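Local coordinates for protein ectonucleoside triphosphate diphosphohydrolase 4 (Homo sapiens, PDB 6WG5) that belongs to the GDA1/CD39 nucleoside phosphatase family, whose members share the two-lobed actin-like ATPase fold, at residues A[374-385]-A[458-469]. Residues are numbered along the deposited sequence; the frame is centred on the assembly and turned at random.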
ATOM      1  N   ILE A 374      10.218  -1.559 -16.193  1.00 35.49           N
ATOM      2  CA  ILE A 374       9.318  -0.416 -16.086  1.00 28.53           C
ATOM      3  C   ILE A 374       9.567   0.501 -17.274  1.00 26.45           C
ATOM      4  O   ILE A 374      10.717   0.852 -17.568  1.00 32.44           O
ATOM      5  CB  ILE A 374       9.523   0.338 -14.761  1.00 32.75           C
ATOM      6  CG1 ILE A 374       9.187  -0.567 -13.571  1.00 36.85           C
ATOM      7  CG2 ILE A 374       8.665   1.602 -14.724  1.00 28.06           C
ATOM      8  CD1 ILE A 374       9.569   0.025 -12.221  1.00 34.72           C
ATOM      9  N   HIS A 375       8.490   0.886 -17.958  1.00 41.82           N
ATOM     10  CA  HIS A 375       8.567   1.854 -19.050  1.00 39.40           C
ATOM     11  C   HIS A 375       8.691   3.241 -18.426  1.00 39.28           C
ATOM     12  O   HIS A 375       7.726   4.001 -18.310  1.00 41.65           O
ATOM     13  CB  HIS A 375       7.343   1.735 -19.948  1.00 40.98           C
ATOM     14  CG  HIS A 375       7.522   2.348 -21.302  1.00 52.71           C
ATOM     15  ND1 HIS A 375       6.467   2.576 -22.159  1.00 62.29           N
ATOM     16  CD2 HIS A 375       8.633   2.768 -21.952  1.00 57.15           C
ATOM     17  CE1 HIS A 375       6.920   3.117 -23.277  1.00 67.09           C
ATOM     18  NE2 HIS A 375       8.231   3.244 -23.176  1.00 66.03           N
ATOM     19  N   PHE A 376       9.915   3.571 -18.011  1.00 28.32           N
ATOM     20  CA  PHE A 376      10.130   4.782 -17.223  1.00 27.32           C
ATOM     21  C   PHE A 376       9.673   6.028 -17.974  1.00 26.49           C
ATOM     22  O   PHE A 376       9.064   6.927 -17.382  1.00 28.30           O
ATOM     23  CB  PHE A 376      11.605   4.901 -16.830  1.00 24.85           C
ATOM     24  CG  PHE A 376      12.030   3.921 -15.770  1.00 27.20           C
ATOM     25  CD1 PHE A 376      11.454   3.949 -14.509  1.00 24.13           C
ATOM     26  CD2 PHE A 376      13.010   2.979 -16.030  1.00 27.69           C
ATOM     27  CE1 PHE A 376      11.844   3.050 -13.533  1.00 26.17           C
ATOM     28  CE2 PHE A 376      13.404   2.079 -15.057  1.00 24.06           C
ATOM     29  CZ  PHE A 376      12.821   2.116 -13.808  1.00 21.64           C
ATOM     30  N   GLN A 377       9.955   6.104 -19.276  1.00 38.34           N
ATOM     31  CA  GLN A 377       9.585   7.294 -20.035  1.00 42.92           C
ATOM     32  C   GLN A 377       8.074   7.473 -20.136  1.00 43.30           C
ATOM     33  O   GLN A 377       7.615   8.584 -20.420  1.00 46.30           O
ATOM     34  CB  GLN A 377      10.199   7.243 -21.438  1.00 49.07           C
ATOM     35  CG  GLN A 377       9.880   5.983 -22.237  1.00 57.73           C
ATOM     36  CD  GLN A 377      10.972   4.931 -22.139  1.00 62.15           C
ATOM     37  OE1 GLN A 377      11.529   4.690 -21.066  1.00 60.13           O
ATOM     38  NE2 GLN A 377      11.288   4.302 -23.268  1.00 62.36           N
ATOM     39  N   ASN A 378       7.292   6.416 -19.901  1.00 38.13           N
ATOM     40  CA  ASN A 378       5.829   6.481 -19.958  1.00 35.05           C
ATOM     41  C   ASN A 378       5.257   5.756 -18.735  1.00 35.05           C
ATOM     42  O   ASN A 378       4.698   4.664 -18.844  1.00 34.46           O
ATOM     43  CB  ASN A 378       5.306   5.880 -21.263  1.00 35.48           C
ATOM     44  CG  ASN A 378       3.796   5.920 -21.353  1.00 35.94           C
ATOM     45  OD1 ASN A 378       3.137   6.608 -20.575  1.00 39.25           O
ATOM     46  ND2 ASN A 378       3.239   5.182 -22.305  1.00 36.95           N
ATOM     47  N   SER A 379       5.394   6.377 -17.565  1.00 39.97           N
ATOM     48  CA  SER A 379       4.910   5.788 -16.324  1.00 32.51           C
ATOM     49  C   SER A 379       4.735   6.891 -15.289  1.00 33.68           C
ATOM     50  O   SER A 379       5.167   8.030 -15.484  1.00 31.66           O
ATOM     51  CB  SER A 379       5.870   4.711 -15.810  1.00 34.63           C
ATOM     52  OG  SER A 379       7.092   5.284 -15.380  1.00 35.64           O
ATOM     53  N   GLU A 380       4.084   6.534 -14.183  1.00 28.35           N
ATOM     54  CA  GLU A 380       3.925   7.432 -13.047  1.00 23.08           C
ATOM     55  C   GLU A 380       3.722   6.590 -11.796  1.00 27.15           C
ATOM     56  O   GLU A 380       3.154   5.497 -11.853  1.00 26.86           O
ATOM     57  CB  GLU A 380       2.752   8.401 -13.242  1.00 23.21           C
ATOM     58  CG  GLU A 380       1.399   7.725 -13.388  1.00 28.62           C
ATOM     59  CD  GLU A 380       0.282   8.709 -13.685  1.00 32.51           C
ATOM     60  OE1 GLU A 380       0.084   9.645 -12.880  1.00 30.17           O
ATOM     61  OE2 GLU A 380      -0.394   8.548 -14.727  1.00 33.03           O
ATOM     62  N   PHE A 381       4.198   7.112 -10.666  1.00 23.32           N
ATOM     63  CA  PHE A 381       4.115   6.418  -9.390  1.00 20.26           C
ATOM     64  C   PHE A 381       3.717   7.397  -8.298  1.00 22.45           C
ATOM     65  O   PHE A 381       4.041   8.585  -8.358  1.00 22.52           O
ATOM     66  CB  PHE A 381       5.450   5.764  -9.007  1.00 19.97           C
ATOM     67  CG  PHE A 381       5.711   4.457  -9.698  1.00 21.56           C
ATOM     68  CD1 PHE A 381       5.525   3.257  -9.029  1.00 19.26           C
ATOM     69  CD2 PHE A 381       6.148   4.426 -11.011  1.00 17.17           C
ATOM     70  CE1 PHE A 381       5.770   2.049  -9.658  1.00 18.47           C
ATOM     71  CE2 PHE A 381       6.394   3.222 -11.645  1.00 21.58           C
ATOM     72  CZ  PHE A 381       6.204   2.032 -10.967  1.00 18.73           C
ATOM     73  N   TYR A 382       3.011   6.879  -7.297  1.00 25.95           N
ATOM     74  CA  TYR A 382       2.777   7.581  -6.043  1.00 21.65           C
ATOM     75  C   TYR A 382       3.655   6.969  -4.960  1.00 20.71           C
ATOM     76  O   TYR A 382       3.819   5.744  -4.903  1.00 26.01           O
ATOM     77  CB  TYR A 382       1.308   7.503  -5.623  1.00 20.97           C
ATOM     78  CG  TYR A 382       0.416   8.523  -6.290  1.00 27.57           C
ATOM     79  CD1 TYR A 382      -0.100   9.598  -5.577  1.00 27.56           C
ATOM     80  CD2 TYR A 382       0.089   8.412  -7.633  1.00 34.35           C
ATOM     81  CE1 TYR A 382      -0.918  10.531  -6.184  1.00 33.00           C
ATOM     82  CE2 TYR A 382      -0.727   9.343  -8.249  1.00 37.52           C
ATOM     83  CZ  TYR A 382      -1.227  10.400  -7.520  1.00 37.69           C
ATOM     84  OH  TYR A 382      -2.041  11.327  -8.134  1.00 44.90           O
ATOM     85  N   GLY A 383       4.219   7.820  -4.109  1.00 18.00           N
ATOM     86  CA  GLY A 383       5.047   7.385  -2.996  1.00 13.73           C
ATOM     87  C   GLY A 383       4.356   7.688  -1.677  1.00 18.29           C
ATOM     88  O   GLY A 383       3.973   8.829  -1.415  1.00 23.48           O
ATOM     89  N   PHE A 384       4.204   6.654  -0.858  1.00 22.25           N
ATOM     90  CA  PHE A 384       3.488   6.756   0.405  1.00 18.27           C
ATOM     91  C   PHE A 384       4.430   6.489   1.573  1.00 18.46           C
ATOM     92  O   PHE A 384       5.565   6.040   1.403  1.00 20.51           O
ATOM     93  CB  PHE A 384       2.307   5.781   0.443  1.00 16.61           C
ATOM     94  CG  PHE A 384       1.242   6.085  -0.569  1.00 19.55           C
ATOM     95  CD1 PHE A 384       0.339   7.114  -0.355  1.00 23.34           C
ATOM     96  CD2 PHE A 384       1.140   5.343  -1.734  1.00 19.39           C
ATOM     97  CE1 PHE A 384      -0.644   7.397  -1.286  1.00 22.83           C
ATOM     98  CE2 PHE A 384       0.161   5.622  -2.664  1.00 20.42           C
ATOM     99  CZ  PHE A 384      -0.732   6.650  -2.440  1.00 23.42           C
ATOM    100  N   SER A 385       3.931   6.783   2.774  1.00 23.16           N
ATOM    101  CA  SER A 385       4.641   6.541   4.034  1.00 25.50           C
ATOM    102  C   SER A 385       5.976   7.279   3.996  1.00 20.81           C
ATOM    103  O   SER A 385       5.972   8.504   3.790  1.00 24.50           O
ATOM    104  CB  SER A 385       4.722   5.031   4.261  1.00 23.29           C
ATOM    105  OG  SER A 385       3.438   4.496   4.520  1.00 33.72           O
ATOM    106  N   SER A 458      15.841   1.043  -9.393  1.00 28.75           N
ATOM    107  CA  SER A 458      16.494   1.492 -10.622  1.00 28.29           C
ATOM    108  C   SER A 458      15.717   2.597 -11.331  1.00 29.45           C
ATOM    109  O   SER A 458      15.733   2.678 -12.562  1.00 32.32           O
ATOM    110  CB  SER A 458      16.731   0.321 -11.584  1.00 33.11           C
ATOM    111  OG  SER A 458      17.558  -0.666 -10.991  1.00 41.89           O
ATOM    112  N   PHE A 459      15.041   3.460 -10.580  1.00 28.82           N
ATOM    113  CA  PHE A 459      14.397   4.612 -11.195  1.00 26.34           C
ATOM    114  C   PHE A 459      15.460   5.621 -11.631  1.00 28.99           C
ATOM    115  O   PHE A 459      16.394   5.902 -10.873  1.00 27.48           O
ATOM    116  CB  PHE A 459      13.420   5.275 -10.224  1.00 25.29           C
ATOM    117  CG  PHE A 459      12.080   4.594 -10.145  1.00 24.84           C
ATOM    118  CD1 PHE A 459      11.003   5.072 -10.871  1.00 25.64           C
ATOM    119  CD2 PHE A 459      11.898   3.479  -9.343  1.00 24.63           C
ATOM    120  CE1 PHE A 459       9.768   4.452 -10.803  1.00 26.14           C
ATOM    121  CE2 PHE A 459      10.666   2.854  -9.270  1.00 27.05           C
ATOM    122  CZ  PHE A 459       9.599   3.342 -10.000  1.00 28.54           C
ATOM    123  N   PRO A 460      15.354   6.180 -12.839  1.00 34.60           N
ATOM    124  CA  PRO A 460      16.354   7.161 -13.274  1.00 27.80           C
ATOM    125  C   PRO A 460      16.438   8.333 -12.308  1.00 27.47           C
ATOM    126  O   PRO A 460      15.446   8.740 -11.702  1.00 24.82           O
ATOM    127  CB  PRO A 460      15.844   7.606 -14.651  1.00 30.75           C
ATOM    128  CG  PRO A 460      14.952   6.512 -15.107  1.00 33.01           C
ATOM    129  CD  PRO A 460      14.333   5.941 -13.874  1.00 36.69           C
ATOM    130  N   VAL A 461      17.650   8.874 -12.164  1.00 38.22           N
ATOM    131  CA  VAL A 461      17.841  10.041 -11.305  1.00 36.47           C
ATOM    132  C   VAL A 461      16.972  11.195 -11.785  1.00 31.96           C
ATOM    133  O   VAL A 461      16.441  11.971 -10.980  1.00 35.44           O
ATOM    134  CB  VAL A 461      19.329  10.432 -11.262  1.00 40.95           C
ATOM    135  CG1 VAL A 461      19.520  11.759 -10.533  1.00 41.60           C
ATOM    136  CG2 VAL A 461      20.137   9.333 -10.589  1.00 46.10           C
ATOM    137  N   ASN A 462      16.811  11.324 -13.096  1.00 33.75           N
ATOM    138  CA  ASN A 462      16.000  12.382 -13.679  1.00 39.12           C
ATOM    139  C   ASN A 462      14.512  12.047 -13.708  1.00 40.25           C
ATOM    140  O   ASN A 462      13.751  12.773 -14.351  1.00 40.24           O
ATOM    141  CB  ASN A 462      16.479  12.681 -15.101  1.00 46.39           C
ATOM    142  CG  ASN A 462      16.377  11.475 -16.013  1.00 57.61           C
ATOM    143  OD1 ASN A 462      16.846  10.387 -15.676  1.00 64.17           O
ATOM    144  ND2 ASN A 462      15.751  11.657 -17.169  1.00 61.74           N
ATOM    145  N   TYR A 463      14.079  10.982 -13.036  1.00 37.98           N
ATOM    146  CA  TYR A 463      12.672  10.598 -13.072  1.00 35.68           C
ATOM    147  C   TYR A 463      11.799  11.746 -12.581  1.00 32.85           C
ATOM    148  O   TYR A 463      12.031  12.305 -11.507  1.00 35.43           O
ATOM    149  CB  TYR A 463      12.443   9.351 -12.218  1.00 30.49           C
ATOM    150  CG  TYR A 463      11.108   8.680 -12.463  1.00 33.55           C
ATOM    151  CD1 TYR A 463      10.119   8.680 -11.490  1.00 32.27           C
ATOM    152  CD2 TYR A 463      10.839   8.050 -13.672  1.00 37.36           C
ATOM    153  CE1 TYR A 463       8.898   8.070 -11.712  1.00 35.04           C
ATOM    154  CE2 TYR A 463       9.622   7.439 -13.903  1.00 39.12           C
ATOM    155  CZ  TYR A 463       8.657   7.449 -12.919  1.00 38.66           C
ATOM    156  OH  TYR A 463       7.444   6.841 -13.146  1.00 36.14           O
ATOM    157  N   LYS A 464      10.786  12.095 -13.374  1.00 34.09           N
ATOM    158  CA  LYS A 464       9.948  13.254 -13.100  1.00 38.97           C
ATOM    159  C   LYS A 464       8.514  12.898 -12.741  1.00 34.58           C
ATOM    160  O   LYS A 464       7.708  13.809 -12.520  1.00 32.95           O
ATOM    161  CB  LYS A 464       9.940  14.198 -14.314  1.00 42.95           C
ATOM    162  CG  LYS A 464      11.295  14.805 -14.659  1.00 51.54           C
ATOM    163  CD  LYS A 464      11.777  15.782 -13.586  1.00 62.22           C
ATOM    164  CE  LYS A 464      13.298  15.886 -13.549  1.00 69.70           C
ATOM    165  NZ  LYS A 464      13.838  15.506 -12.209  1.00 70.90           N
ATOM    166  N   SER A 465       8.172  11.611 -12.659  1.00 32.06           N
ATOM    167  CA  SER A 465       6.782  11.187 -12.532  1.00 24.82           C
ATOM    168  C   SER A 465       6.480  10.519 -11.194  1.00 22.86           C
ATOM    169  O   SER A 465       5.510   9.761 -11.093  1.00 28.17           O
ATOM    170  CB  SER A 465       6.425  10.249 -13.683  1.00 25.52           C
ATOM    171  OG  SER A 465       6.745  10.844 -14.925  1.00 31.57           O
ATOM    172  N   LEU A 466       7.280  10.780 -10.166  1.00 20.22           N
ATOM    173  CA  LEU A 466       6.983  10.319  -8.814  1.00 20.66           C
ATOM    174  C   LEU A 466       6.331  11.448  -8.032  1.00 22.64           C
ATOM    175  O   LEU A 466       6.834  12.577  -8.026  1.00 28.86           O
ATOM    176  CB  LEU A 466       8.246   9.851  -8.087  1.00 17.51           C
ATOM    177  CG  LEU A 466       8.038   9.526  -6.602  1.00 22.75           C
ATOM    178  CD1 LEU A 466       7.124   8.321  -6.442  1.00 26.60           C
ATOM    179  CD2 LEU A 466       9.361   9.294  -5.887  1.00 21.83           C
ATOM    180  N   LYS A 467       5.219  11.145  -7.373  1.00 26.89           N
ATOM    181  CA  LYS A 467       4.567  12.085  -6.472  1.00 24.34           C
ATOM    182  C   LYS A 467       4.454  11.432  -5.106  1.00 24.55           C
ATOM    183  O   LYS A 467       3.767  10.417  -4.957  1.00 26.52           O
ATOM    184  CB  LYS A 467       3.185  12.496  -6.980  1.00 30.70           C
ATOM    185  CG  LYS A 467       2.622  13.697  -6.233  1.00 42.53           C
ATOM    186  CD  LYS A 467       1.105  13.774  -6.288  1.00 51.29           C
ATOM    187  CE  LYS A 467       0.597  14.076  -7.689  1.00 61.23           C
ATOM    188  NZ  LYS A 467      -0.739  14.742  -7.653  1.00 65.95           N
ATOM    189  N   THR A 468       5.139  12.000  -4.121  1.00 22.42           N
ATOM    190  CA  THR A 468       4.993  11.547  -2.750  1.00 23.45           C
ATOM    191  C   THR A 468       3.765  12.206  -2.141  1.00 24.61           C
ATOM    192  O   THR A 468       3.471  13.373  -2.415  1.00 23.88           O
ATOM    193  CB  THR A 468       6.241  11.876  -1.930  1.00 24.78           C
ATOM    194  OG1 THR A 468       6.353  13.295  -1.762  1.00 27.95           O
ATOM    195  CG2 THR A 468       7.483  11.354  -2.632  1.00 25.35           C
ATOM    196  N   ALA A 469       3.035  11.448  -1.329  1.00 26.73           N
ATOM    197  CA  ALA A 469       1.760  11.928  -0.818  1.00 25.30           C
ATOM    198  C   ALA A 469       1.340  11.066   0.358  1.00 26.60           C
ATOM    199  O   ALA A 469       1.786   9.926   0.512  1.00 29.67           O
ATOM    200  CB  ALA A 469       0.680  11.907  -1.903  1.00 28.30           C
TER
HETATM  201  O   HOH W   1      -3.995  13.707  -7.178  1.00 47.49           O
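The ring of Phe459 meets two phenylalanines of 374-385, turning an edge to one and a face to the other. Its CZ stands over the middle of the Phe381 ring in a T-shaped pair with planes at 89°, while Phe376 points its own edge, through CE1, at a face of Phe459, centroids 5.1 Å apart. Pro460 CD then covers Phe376 in a CH-pi contact, 3.6 Å from the ring centroid, with Ile374 on the opposite face. Tyr463, its CG anti to the backbone N (chi1 -166°), brings its ring edge to Ser379, where OH and Ser379 OG share a 2.7 Å hydrogen bond that either could donate. Beyond this cluster, parallel strands 381-385 and 466-468 are joined by hydrogen bonds Phe381 N to Ser465 O, Lys467 N to Phe381 O, Gly383 N to Lys467 O and Ala469 N to Gly383 O; Leu466 CD1 packs near Gly383 N. Tyr382 is buried against Ile183 of helix 172-186, but partly exposed Lys467 beside it is looser, its NZ bonded only weakly to a water that also binds Tyr382 OH. Strand 221-225 flanks 381-385, leaving 466-468 as one edge strand of this mixed sheet. The hydroxyl pair thus gives two polar groups partners beside apolar rings, whereas the water link probably adds little.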